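Local coordinates for peroxidase (Cellulomonas bogoriensis 69B4 = DSM 16987, PDB 6QZO), which binds heme b and, as a member of the DyP-type (dye-decolourising) peroxidase family, probably uses hydrogen peroxide to oxidise its substrates, at residues Y331-V335 with D336-T340; P318-A321 with S322-G325; H157-R160 with V161-E165. All coordinates share one frame; numbering follows the deposited sequence.

Contact 1. Residues Y331-V335 with D336-T340. With HEM (protoporphyrin IX containing Fe), chain I.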
ATOM      1  N   TYR A 331      16.979  -2.236  14.899  1.00 19.38           N
ATOM      2  CA  TYR A 331      18.437  -2.196  14.637  1.00 20.06           C
ATOM      3  C   TYR A 331      19.187  -2.058  15.965  1.00 20.85           C
ATOM      4  O   TYR A 331      18.778  -1.250  16.810  1.00 21.31           O
ATOM      5  CB  TYR A 331      18.787  -1.039  13.709  1.00 19.74           C
ATOM      6  CG  TYR A 331      18.212  -1.165  12.325  1.00 19.16           C
ATOM      7  CD1 TYR A 331      18.815  -1.971  11.376  1.00 18.89           C
ATOM      8  CD2 TYR A 331      17.084  -0.456  11.958  1.00 18.61           C
ATOM      9  CE1 TYR A 331      18.295  -2.095  10.104  1.00 18.50           C
ATOM     10  CE2 TYR A 331      16.544  -0.575  10.696  1.00 18.32           C
ATOM     11  CZ  TYR A 331      17.155  -1.397   9.762  1.00 18.11           C
ATOM     12  OH  TYR A 331      16.655  -1.483   8.492  1.00 18.09           O
ATOM     13  N   GLN A 332      20.256  -2.839  16.127  1.00 21.71           N
ATOM     14  CA  GLN A 332      21.082  -2.890  17.366  1.00 22.56           C
ATOM     15  C   GLN A 332      22.456  -3.487  17.030  1.00 23.79           C
ATOM     16  O   GLN A 332      22.549  -4.225  16.022  1.00 24.67           O
ATOM     17  CB  GLN A 332      20.333  -3.688  18.438  1.00 22.14           C
ATOM     18  CG  GLN A 332      19.935  -5.094  18.013  1.00 21.64           C
ATOM     19  CD  GLN A 332      18.679  -5.134  17.171  1.00 21.11           C
ATOM     20  OE1 GLN A 332      17.634  -4.604  17.547  1.00 21.12           O
ATOM     21  NE2 GLN A 332      18.772  -5.781  16.027  1.00 20.15           N
ATOM     22  N   ARG A 333      23.488  -3.193  17.829  1.00 25.30           N
ATOM     23  CA  ARG A 333      24.859  -3.737  17.612  1.00 26.58           C
ATOM     24  C   ARG A 333      24.798  -5.272  17.647  1.00 25.96           C
ATOM     25  O   ARG A 333      25.372  -5.888  16.748  1.00 26.20           O
ATOM     26  CB  ARG A 333      25.851  -3.199  18.652  1.00 28.55           C
ATOM     27  CG  ARG A 333      27.305  -3.581  18.389  1.00 30.20           C
ATOM     28  CD  ARG A 333      28.281  -3.204  19.502  1.00 31.90           C
ATOM     29  NE  ARG A 333      27.738  -2.797  20.800  1.00 33.73           N
ATOM     30  CZ  ARG A 333      27.453  -3.607  21.828  1.00 35.07           C
ATOM     31  NH1 ARG A 333      27.664  -4.913  21.753  1.00 36.10           N
ATOM     32  NH2 ARG A 333      26.968  -3.096  22.942  1.00 35.78           N
ATOM     33  N   ASP A 334      24.094  -5.850  18.630  1.00 25.62           N
ATOM     34  CA  ASP A 334      24.140  -7.304  18.948  1.00 25.41           C
ATOM     35  C   ASP A 334      22.737  -7.776  19.347  1.00 24.62           C
ATOM     36  O   ASP A 334      22.258  -7.378  20.421  1.00 24.56           O
ATOM     37  CB  ASP A 334      25.201  -7.577  20.022  1.00 26.35           C
ATOM     38  CG  ASP A 334      25.353  -9.030  20.455  1.00 26.89           C
ATOM     39  OD1 ASP A 334      24.432  -9.838  20.192  1.00 27.33           O
ATOM     40  OD2 ASP A 334      26.387  -9.340  21.076  1.00 27.79           O
ATOM     41  N   VAL A 335      22.117  -8.626  18.521  1.00 23.99           N
ATOM     42  CA  VAL A 335      20.716  -9.124  18.706  1.00 23.68           C
ATOM     43  C   VAL A 335      20.610  -9.836  20.062  1.00 23.70           C
ATOM     44  O   VAL A 335      19.691  -9.518  20.827  1.00 22.97           O
ATOM     45  CB  VAL A 335      20.290 -10.057  17.559  1.00 23.44           C
ATOM     46  CG1 VAL A 335      18.875 -10.578  17.753  1.00 23.17           C
ATOM     47  CG2 VAL A 335      20.427  -9.383  16.199  1.00 23.00           C
ATOM     48  N   ASP A 336      21.531 -10.755  20.332  1.00 24.21           N
ATOM     49  CA  ASP A 336      21.530 -11.662  21.519  1.00 24.81           C
ATOM     50  C   ASP A 336      21.651 -10.863  22.817  1.00 24.68           C
ATOM     51  O   ASP A 336      21.018 -11.254  23.808  1.00 24.76           O
ATOM     52  CB  ASP A 336      22.663 -12.688  21.433  1.00 25.60           C
ATOM     53  CG  ASP A 336      22.320 -13.899  20.569  1.00 25.84           C
ATOM     54  OD1 ASP A 336      21.171 -14.296  20.558  1.00 27.17           O
ATOM     55  OD2 ASP A 336      23.216 -14.461  19.956  1.00 27.16           O
ATOM     56  N   ALA A 337      22.476  -9.809  22.827  1.00 24.27           N
ATOM     57  CA  ALA A 337      22.775  -8.998  24.029  1.00 23.93           C
ATOM     58  C   ALA A 337      21.687  -7.933  24.263  1.00 23.64           C
ATOM     59  O   ALA A 337      21.504  -7.530  25.433  1.00 24.14           O
ATOM     60  CB  ALA A 337      24.132  -8.358  23.882  1.00 24.24           C
ATOM     61  N   GLN A 338      20.998  -7.479  23.212  1.00 22.29           N
ATOM     62  CA  GLN A 338      20.203  -6.220  23.224  1.00 21.64           C
ATOM     63  C   GLN A 338      18.713  -6.518  22.998  1.00 20.52           C
ATOM     64  O   GLN A 338      17.903  -6.140  23.876  1.00 20.36           O
ATOM     65  CB  GLN A 338      20.775  -5.246  22.189  1.00 21.33           C
ATOM     66  CG  GLN A 338      22.242  -4.897  22.444  1.00 21.74           C
ATOM     67  CD  GLN A 338      22.716  -3.767  21.570  1.00 21.86           C
ATOM     68  OE1 GLN A 338      23.498  -3.967  20.641  1.00 21.74           O
ATOM     69  NE2 GLN A 338      22.215  -2.569  21.843  1.00 22.17           N
ATOM     70  N   PHE A 339      18.355  -7.182  21.899  1.00 19.56           N
ATOM     71  CA  PHE A 339      16.935  -7.434  21.529  1.00 19.10           C
ATOM     72  C   PHE A 339      16.382  -8.633  22.306  1.00 19.15           C
ATOM     73  O   PHE A 339      15.368  -8.488  23.026  1.00 19.52           O
ATOM     74  CB  PHE A 339      16.763  -7.630  20.020  1.00 18.56           C
ATOM     75  CG  PHE A 339      15.339  -7.939  19.625  1.00 18.15           C
ATOM     76  CD1 PHE A 339      14.419  -6.926  19.425  1.00 17.76           C
ATOM     77  CD2 PHE A 339      14.917  -9.254  19.489  1.00 18.46           C
ATOM     78  CE1 PHE A 339      13.111  -7.216  19.071  1.00 17.73           C
ATOM     79  CE2 PHE A 339      13.594  -9.539  19.155  1.00 18.33           C
ATOM     80  CZ  PHE A 339      12.695  -8.519  18.937  1.00 17.75           C
ATOM     81  N   THR A 340      17.027  -9.783  22.163  1.00 18.96           N
ATOM     82  CA  THR A 340      16.514 -11.103  22.623  1.00 19.35           C
ATOM     83  C   THR A 340      16.163 -11.095  24.108  1.00 19.94           C
ATOM     84  O   THR A 340      15.172 -11.708  24.494  1.00 20.51           O
ATOM     85  CB  THR A 340      17.514 -12.201  22.271  1.00 19.33           C
ATOM     86  OG1 THR A 340      17.642 -12.091  20.856  1.00 19.04           O
ATOM     87  CG2 THR A 340      17.067 -13.579  22.687  1.00 19.87           C
TER
HETATM   88  CHA HEM I 401       6.987   0.745  23.509  1.00 21.48           C
HETATM   89  CHB HEM I 401       3.328  -0.924  20.867  1.00 20.86           C
HETATM   90  CHC HEM I 401       5.756  -5.034  20.123  1.00 21.18           C
HETATM   91  CHD HEM I 401       9.579  -3.203  22.418  1.00 21.01           C
HETATM   92  C1A HEM I 401       5.779   0.622  22.879  1.00 21.52           C
HETATM   93  C2A HEM I 401       4.712   1.560  22.993  1.00 22.09           C
HETATM   94  C3A HEM I 401       3.679   1.075  22.258  1.00 22.42           C
HETATM   95  C4A HEM I 401       4.115  -0.132  21.669  1.00 21.66           C
HETATM   96  CMA HEM I 401       2.310   1.700  22.069  1.00 22.73           C
HETATM   97  CAA HEM I 401       4.694   2.829  23.828  1.00 22.01           C
HETATM   98  CBA HEM I 401       5.204   4.063  23.084  1.00 22.17           C
HETATM   99  CGA HEM I 401       6.684   3.961  22.910  1.00 22.43           C
HETATM  100  O1A HEM I 401       7.105   3.444  21.838  1.00 22.60           O
HETATM  101  O2A HEM I 401       7.456   4.369  23.824  1.00 22.60           O
HETATM  102  C1B HEM I 401       3.698  -2.198  20.452  1.00 20.63           C
HETATM  103  C2B HEM I 401       2.832  -3.014  19.675  1.00 21.56           C
HETATM  104  C3B HEM I 401       3.506  -4.191  19.459  1.00 20.70           C
HETATM  105  C4B HEM I 401       4.795  -4.035  20.144  1.00 20.59           C
HETATM  106  CMB HEM I 401       1.442  -2.630  19.175  1.00 20.86           C
HETATM  107  CAB HEM I 401       3.144  -5.378  18.659  1.00 20.57           C
HETATM  108  CBB HEM I 401       2.132  -5.407  17.792  1.00 20.77           C
HETATM  109  C1C HEM I 401       7.013  -4.905  20.666  1.00 20.77           C
HETATM  110  C2C HEM I 401       7.986  -5.903  20.622  1.00 20.54           C
HETATM  111  C3C HEM I 401       9.099  -5.424  21.273  1.00 20.97           C
HETATM  112  C4C HEM I 401       8.780  -4.081  21.720  1.00 20.39           C
HETATM  113  CMC HEM I 401       7.905  -7.273  20.009  1.00 20.55           C
HETATM  114  CAC HEM I 401      10.269  -6.340  21.332  1.00 21.34           C
HETATM  115  CBC HEM I 401      11.421  -6.080  21.888  1.00 21.86           C
HETATM  116  C1D HEM I 401       9.149  -1.952  22.907  1.00 20.53           C
HETATM  117  C2D HEM I 401      10.035  -1.063  23.682  1.00 21.30           C
HETATM  118  C3D HEM I 401       9.311   0.024  24.003  1.00 22.12           C
HETATM  119  C4D HEM I 401       7.986  -0.210  23.404  1.00 21.52           C
HETATM  120  CMD HEM I 401      11.475  -1.275  24.115  1.00 20.80           C
HETATM  121  CAD HEM I 401       9.790   1.234  24.814  1.00 22.82           C
HETATM  122  CBD HEM I 401       9.536   1.017  26.320  1.00 23.71           C
HETATM  123  CGD HEM I 401      10.021   2.132  27.240  1.00 24.49           C
HETATM  124  O1D HEM I 401      11.227   2.217  27.557  1.00 24.26           O
HETATM  125  O2D HEM I 401       9.219   2.975  27.732  1.00 25.66           O
HETATM  126  NA  HEM I 401       5.398  -0.404  22.066  1.00 21.20           N
HETATM  127  NB  HEM I 401       4.838  -2.839  20.711  1.00 20.73           N
HETATM  128  NC  HEM I 401       7.485  -3.814  21.333  1.00 20.30           N
HETATM  129  ND  HEM I 401       7.941  -1.388  22.774  1.00 21.05           N
HETATM  130 FE   HEM I 401       6.441  -2.076  21.849  1.00 20.92          FE
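Gln338 folds back across the turn so that its OE1 accepts a hydrogen bond from Asp334 N at 2.8 Å; Arg333 N also lies 2.9 Å from this Gln338 OE1. Gln338 CG sits beside its own backbone N (chi1 -59°) and the chain runs extended from there, which carries the amide to the start of the turn. Gln338 OE1 also lies 4.1 Å above the plane of the Arg333 guanidinium, over its centre, with the amide and guanidinium planes nearly parallel. Both groups have a further partner: Gln338 NE2 donates to the carbonyls of Leu214 and Glu302, and Arg333 NE bonds Asp213 O.

Asp334 is the N-cap. With CG anti to the backbone N (chi1 180°), its OD1 accepts from Ala337 N at 3.3 Å, a donor that arrives from above the carboxylate plane. Val335 O, from the first residue of the helix, is gripped from opposite faces of its plane by Phe339 N at 2.9 Å and Thr340 N at 3.0 Å. The side chain of Phe339 leaves this turn for the heme, where Phe339 CE1 comes within 3.5 Å of the vinyl carbon CBC.

The turn carries strand 323-332 into helix 335-338. Phe339 packs on Phe328 and Thr330 of that strand and meets the Phe305 ring, while Val335 touches Ser230 of strand 229-238.

Contact 2. Residues P318-A321 with S322-G325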
ATOM      1  N   PRO A 318     -10.274 -15.054   3.749  1.00 32.12           N
ATOM      2  CA  PRO A 318     -11.707 -15.242   3.524  1.00 33.57           C
ATOM      3  C   PRO A 318     -12.665 -14.886   4.668  1.00 34.65           C
ATOM      4  O   PRO A 318     -13.620 -14.213   4.334  1.00 37.31           O
ATOM      5  CB  PRO A 318     -11.808 -16.731   3.173  1.00 34.00           C
ATOM      6  CG  PRO A 318     -10.504 -16.999   2.436  1.00 33.03           C
ATOM      7  CD  PRO A 318      -9.482 -16.140   3.149  1.00 32.07           C
ATOM      8  N   GLY A 319     -12.442 -15.298   5.927  1.00 34.11           N
ATOM      9  CA  GLY A 319     -13.491 -15.190   6.963  1.00 34.83           C
ATOM     10  C   GLY A 319     -13.502 -13.857   7.709  1.00 34.90           C
ATOM     11  O   GLY A 319     -14.399 -13.673   8.541  1.00 35.39           O
ATOM     12  N   ARG A 320     -12.531 -12.971   7.460  1.00 34.14           N
ATOM     13  CA  ARG A 320     -12.140 -11.901   8.418  1.00 33.29           C
ATOM     14  C   ARG A 320     -12.347 -10.505   7.823  1.00 30.19           C
ATOM     15  O   ARG A 320     -12.317 -10.364   6.584  1.00 29.25           O
ATOM     16  CB  ARG A 320     -10.678 -12.095   8.820  1.00 36.09           C
ATOM     17  CG  ARG A 320     -10.328 -13.496   9.312  1.00 39.95           C
ATOM     18  CD  ARG A 320      -9.313 -13.487  10.446  1.00 42.51           C
ATOM     19  NE  ARG A 320      -8.122 -12.735  10.037  1.00 46.70           N
ATOM     20  CZ  ARG A 320      -7.168 -12.262  10.837  1.00 48.78           C
ATOM     21  NH1 ARG A 320      -7.204 -12.467  12.144  1.00 51.10           N
ATOM     22  NH2 ARG A 320      -6.162 -11.568  10.318  1.00 47.88           N
ATOM     23  N   ALA A 321     -12.538  -9.514   8.694  1.00 27.25           N
ATOM     24  CA  ALA A 321     -12.706  -8.082   8.347  1.00 25.71           C
ATOM     25  C   ALA A 321     -11.356  -7.461   7.963  1.00 23.28           C
ATOM     26  O   ALA A 321     -11.306  -6.674   7.001  1.00 23.35           O
ATOM     27  CB  ALA A 321     -13.336  -7.354   9.512  1.00 26.17           C
ATOM     28  N   SER A 322     -10.304  -7.788   8.704  1.00 21.28           N
ATOM     29  CA  SER A 322      -8.984  -7.103   8.612  1.00 20.03           C
ATOM     30  C   SER A 322      -7.840  -8.114   8.750  1.00 18.75           C
ATOM     31  O   SER A 322      -8.013  -9.135   9.425  1.00 18.67           O
ATOM     32  CB  SER A 322      -8.873  -6.005   9.656  1.00 19.94           C
ATOM     33  OG  SER A 322      -9.951  -5.085   9.571  1.00 20.11           O
ATOM     34  N   ASP A 323      -6.708  -7.818   8.119  1.00 17.68           N
ATOM     35  CA  ASP A 323      -5.386  -8.431   8.386  1.00 17.02           C
ATOM     36  C   ASP A 323      -4.416  -7.275   8.611  1.00 16.65           C
ATOM     37  O   ASP A 323      -3.784  -6.830   7.627  1.00 16.51           O
ATOM     38  CB  ASP A 323      -4.944  -9.388   7.272  1.00 16.93           C
ATOM     39  CG  ASP A 323      -3.605 -10.083   7.559  1.00 16.62           C
ATOM     40  OD1 ASP A 323      -3.084  -9.920   8.677  1.00 16.40           O
ATOM     41  OD2 ASP A 323      -3.102 -10.794   6.697  1.00 16.45           O
ATOM     42  N   SER A 324      -4.379  -6.785   9.850  1.00 16.59           N
ATOM     43  CA  SER A 324      -3.602  -5.596  10.261  1.00 16.34           C
ATOM     44  C   SER A 324      -2.548  -6.009  11.280  1.00 16.26           C
ATOM     45  O   SER A 324      -2.766  -7.028  11.999  1.00 16.11           O
ATOM     46  CB  SER A 324      -4.501  -4.532  10.810  1.00 16.82           C
ATOM     47  OG  SER A 324      -5.479  -4.187   9.847  1.00 17.41           O
ATOM     48  N   GLY A 325      -1.446  -5.257  11.336  1.00 16.01           N
ATOM     49  CA  GLY A 325      -0.406  -5.498  12.347  1.00 16.08           C
ATOM     50  C   GLY A 325       0.735  -4.513  12.250  1.00 16.13           C
ATOM     51  O   GLY A 325       0.562  -3.452  11.614  1.00 16.43           O
TER
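Arg320 NH2 and Asp323 OD1 form a salt bridge that is long, at 3.9 Å, and it is the only charge pair between the two segments. Asp323 OD1 lies at the edge of the guanidinium and in its plane. The route there is a folded one: Arg320 keeps CG beside its backbone N (chi1 -52°) and bends again at chi2 and chi3, curling the chain back along the next residues.

The curl lays one face of the guanidinium over the carbonyl oxygen of Ser322. Ser322 O comes within 3.2 Å of Arg320 NH2, but the angle is too poor for a hydrogen bond. The same Ser322 O is 3.5 Å from Arg320 CZ, and Asp323 CA is 3.8 Å from Arg320 NH2.

Ser322 turns its hydroxyl to another partner: OG is hydrogen-bonded to Arg160 NH1 of the second subunit, and Ala321 packs on Thr163 of that same subunit. Asp323 has a backbone bond to Glu314 of strand 306-314, and its side chain rests on Tyr312 of the same strand.

With its long separation and the exposed arginine, the Arg320-Asp323 pair is probably a loose electrostatic attraction, whereas the more specific polar grip at this turn is made by Ser322 across the dimer interface.

Contact 3. Residues H157-R160 with V161-E165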
ATOM      1  N   HIS A 157       8.781   0.901  -8.311  1.00 17.04           N
ATOM      2  CA  HIS A 157       9.819   0.898  -9.371  1.00 17.07           C
ATOM      3  C   HIS A 157      11.130   0.342  -8.817  1.00 17.08           C
ATOM      4  O   HIS A 157      11.660  -0.602  -9.425  1.00 17.15           O
ATOM      5  CB  HIS A 157      10.064   2.282  -9.944  1.00 17.36           C
ATOM      6  CG  HIS A 157      11.010   2.223 -11.087  1.00 17.43           C
ATOM      7  ND1 HIS A 157      10.759   1.435 -12.182  1.00 17.71           N
ATOM      8  CD2 HIS A 157      12.199   2.808 -11.297  1.00 17.47           C
ATOM      9  CE1 HIS A 157      11.760   1.561 -13.034  1.00 17.96           C
ATOM     10  NE2 HIS A 157      12.654   2.394 -12.511  1.00 17.90           N
ATOM     11  N   ALA A 158      11.632   0.920  -7.724  1.00 16.97           N
ATOM     12  CA  ALA A 158      12.891   0.493  -7.080  1.00 17.19           C
ATOM     13  C   ALA A 158      12.869  -1.018  -6.860  1.00 17.49           C
ATOM     14  O   ALA A 158      13.833  -1.703  -7.253  1.00 17.93           O
ATOM     15  CB  ALA A 158      13.074   1.223  -5.783  1.00 17.01           C
ATOM     16  N   VAL A 159      11.794  -1.519  -6.251  1.00 17.58           N
ATOM     17  CA  VAL A 159      11.618  -2.967  -5.938  1.00 17.50           C
ATOM     18  C   VAL A 159      11.687  -3.767  -7.243  1.00 18.03           C
ATOM     19  O   VAL A 159      12.355  -4.829  -7.262  1.00 18.35           O
ATOM     20  CB  VAL A 159      10.299  -3.204  -5.174  1.00 17.37           C
ATOM     21  CG1 VAL A 159       9.868  -4.664  -5.180  1.00 17.43           C
ATOM     22  CG2 VAL A 159      10.380  -2.664  -3.748  1.00 17.15           C
ATOM     23  N   ARG A 160      11.012  -3.308  -8.293  1.00 18.46           N
ATOM     24  CA  ARG A 160      10.994  -4.008  -9.613  1.00 18.93           C
ATOM     25  C   ARG A 160      12.433  -4.074 -10.148  1.00 19.14           C
ATOM     26  O   ARG A 160      12.856  -5.159 -10.601  1.00 19.54           O
ATOM     27  CB  ARG A 160      10.030  -3.287 -10.565  1.00 19.14           C
ATOM     28  CG  ARG A 160      10.047  -3.778 -12.011  1.00 19.64           C
ATOM     29  CD  ARG A 160       9.428  -5.140 -12.181  1.00 19.61           C
ATOM     30  NE  ARG A 160       9.459  -5.647 -13.547  1.00 19.75           N
ATOM     31  CZ  ARG A 160       9.206  -6.914 -13.889  1.00 20.01           C
ATOM     32  NH1 ARG A 160       8.885  -7.802 -12.964  1.00 20.07           N
ATOM     33  NH2 ARG A 160       9.317  -7.316 -15.143  1.00 20.36           N
ATOM     34  N   VAL A 161      13.172  -2.966 -10.103  1.00 19.05           N
ATOM     35  CA  VAL A 161      14.550  -2.887 -10.673  1.00 19.42           C
ATOM     36  C   VAL A 161      15.474  -3.807  -9.874  1.00 19.77           C
ATOM     37  O   VAL A 161      16.178  -4.616 -10.509  1.00 21.03           O
ATOM     38  CB  VAL A 161      15.061  -1.439 -10.710  1.00 19.26           C
ATOM     39  CG1 VAL A 161      16.553  -1.373 -10.981  1.00 19.40           C
ATOM     40  CG2 VAL A 161      14.288  -0.612 -11.746  1.00 19.41           C
ATOM     41  N   LEU A 162      15.464  -3.710  -8.544  1.00 19.60           N
ATOM     42  CA  LEU A 162      16.391  -4.484  -7.686  1.00 20.02           C
ATOM     43  C   LEU A 162      16.086  -5.979  -7.825  1.00 20.60           C
ATOM     44  O   LEU A 162      17.045  -6.779  -7.866  1.00 20.52           O
ATOM     45  CB  LEU A 162      16.262  -4.022  -6.235  1.00 19.59           C
ATOM     46  CG  LEU A 162      16.702  -2.581  -5.997  1.00 19.66           C
ATOM     47  CD1 LEU A 162      16.185  -2.071  -4.658  1.00 19.49           C
ATOM     48  CD2 LEU A 162      18.215  -2.444  -6.081  1.00 19.93           C
ATOM     49  N   THR A 163      14.805  -6.343  -7.924  1.00 21.12           N
ATOM     50  CA  THR A 163      14.345  -7.749  -8.023  1.00 21.73           C
ATOM     51  C   THR A 163      14.828  -8.332  -9.353  1.00 23.24           C
ATOM     52  O   THR A 163      15.406  -9.440  -9.338  1.00 23.76           O
ATOM     53  CB  THR A 163      12.823  -7.851  -7.867  1.00 21.75           C
ATOM     54  OG1 THR A 163      12.489  -7.301  -6.596  1.00 21.59           O
ATOM     55  CG2 THR A 163      12.305  -9.268  -7.947  1.00 21.75           C
ATOM     56  N   LYS A 164      14.585  -7.622 -10.457  1.00 24.37           N
ATOM     57  CA  LYS A 164      15.022  -8.027 -11.816  1.00 25.70           C
ATOM     58  C   LYS A 164      16.542  -8.216 -11.863  1.00 25.86           C
ATOM     59  O   LYS A 164      16.993  -9.145 -12.541  1.00 25.76           O
ATOM     60  CB  LYS A 164      14.642  -6.952 -12.838  1.00 26.50           C
ATOM     61  CG  LYS A 164      13.232  -7.029 -13.366  1.00 27.07           C
ATOM     62  CD  LYS A 164      12.833  -5.781 -14.141  1.00 27.65           C
ATOM     63  CE  LYS A 164      13.636  -5.609 -15.411  1.00 28.39           C
ATOM     64  NZ  LYS A 164      13.125  -4.476 -16.235  1.00 29.25           N
ATOM     65  N   GLU A 165      17.295  -7.333 -11.207  1.00 26.00           N
ATOM     66  CA  GLU A 165      18.780  -7.342 -11.239  1.00 26.52           C
ATOM     67  C   GLU A 165      19.310  -8.659 -10.662  1.00 26.25           C
ATOM     68  O   GLU A 165      20.368  -9.111 -11.130  1.00 25.75           O
ATOM     69  CB  GLU A 165      19.328  -6.169 -10.435  1.00 26.82           C
ATOM     70  CG  GLU A 165      20.662  -5.697 -10.933  1.00 27.30           C
ATOM     71  CD  GLU A 165      20.544  -5.065 -12.296  1.00 27.80           C
ATOM     72  OE1 GLU A 165      20.037  -3.920 -12.383  1.00 28.77           O
ATOM     73  OE2 GLU A 165      20.930  -5.739 -13.283  1.00 29.51           O
TER
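His157 with Val161 and Arg160 with Lys164 are side-chain pairs one turn apart on helix 152-165, which flanks the N-terminal antiparallel sheet and meets the second subunit. Val161 CG2 sits over the face of the His157 ring, 3.8 Å from its centroid, in a CH-pi contact, while His157 NE2 bonds Asp87. Arg160 leaves the helix with CG anti to its backbone N and then bends at chi2 (71°), which lays its guanidinium across the aliphatic part of Lys164. Arg160 NE is 3.4 Å from Lys164 CD; this nitrogen is buried with no polar partner in the model.

Both charged ends serve the dimer: Arg160 NH2 and Lys164 NZ converge on Asp244 of the second subunit, and Arg160 also reaches Asp241 and Ser322 there. A leucine in place of Arg160 would probably leave Asp241 and Ser322 of that subunit without these mates and take the flat guanidinium off the Lys164 chain.

Thr163 OG1 donates to Val159 O at 2.6 Å, joining Thr163 N on that oxygen from the opposite face.

Ala158 and Leu162 pack on strand 143-149, Val159 on strand 47-55, and Val161 on helix 61-78.

In the fold
Contacts 1 and 2 sit toward opposite ends of strand 323-332, their centres about 32 Å apart, in the C-terminal half of the DyP peroxidase; contact 3 belongs to the N-terminal half. Contact 3 is buried, partly by the second subunit. Contact 1 is mixed, with Phe339 reaching the heme, and contact 2 is the most peripheral, where an exposed loop enters the strand. Their chemistry follows: capping and backbone bonds shape the turn of contact 1, a long charge pair marks contact 2, and regular helical bonds with side chains laid over flat groups make up contact 3. Within one chain contacts 2 and 3 stay about 18 Å apart at their nearest atoms, yet they meet across the dimer interface.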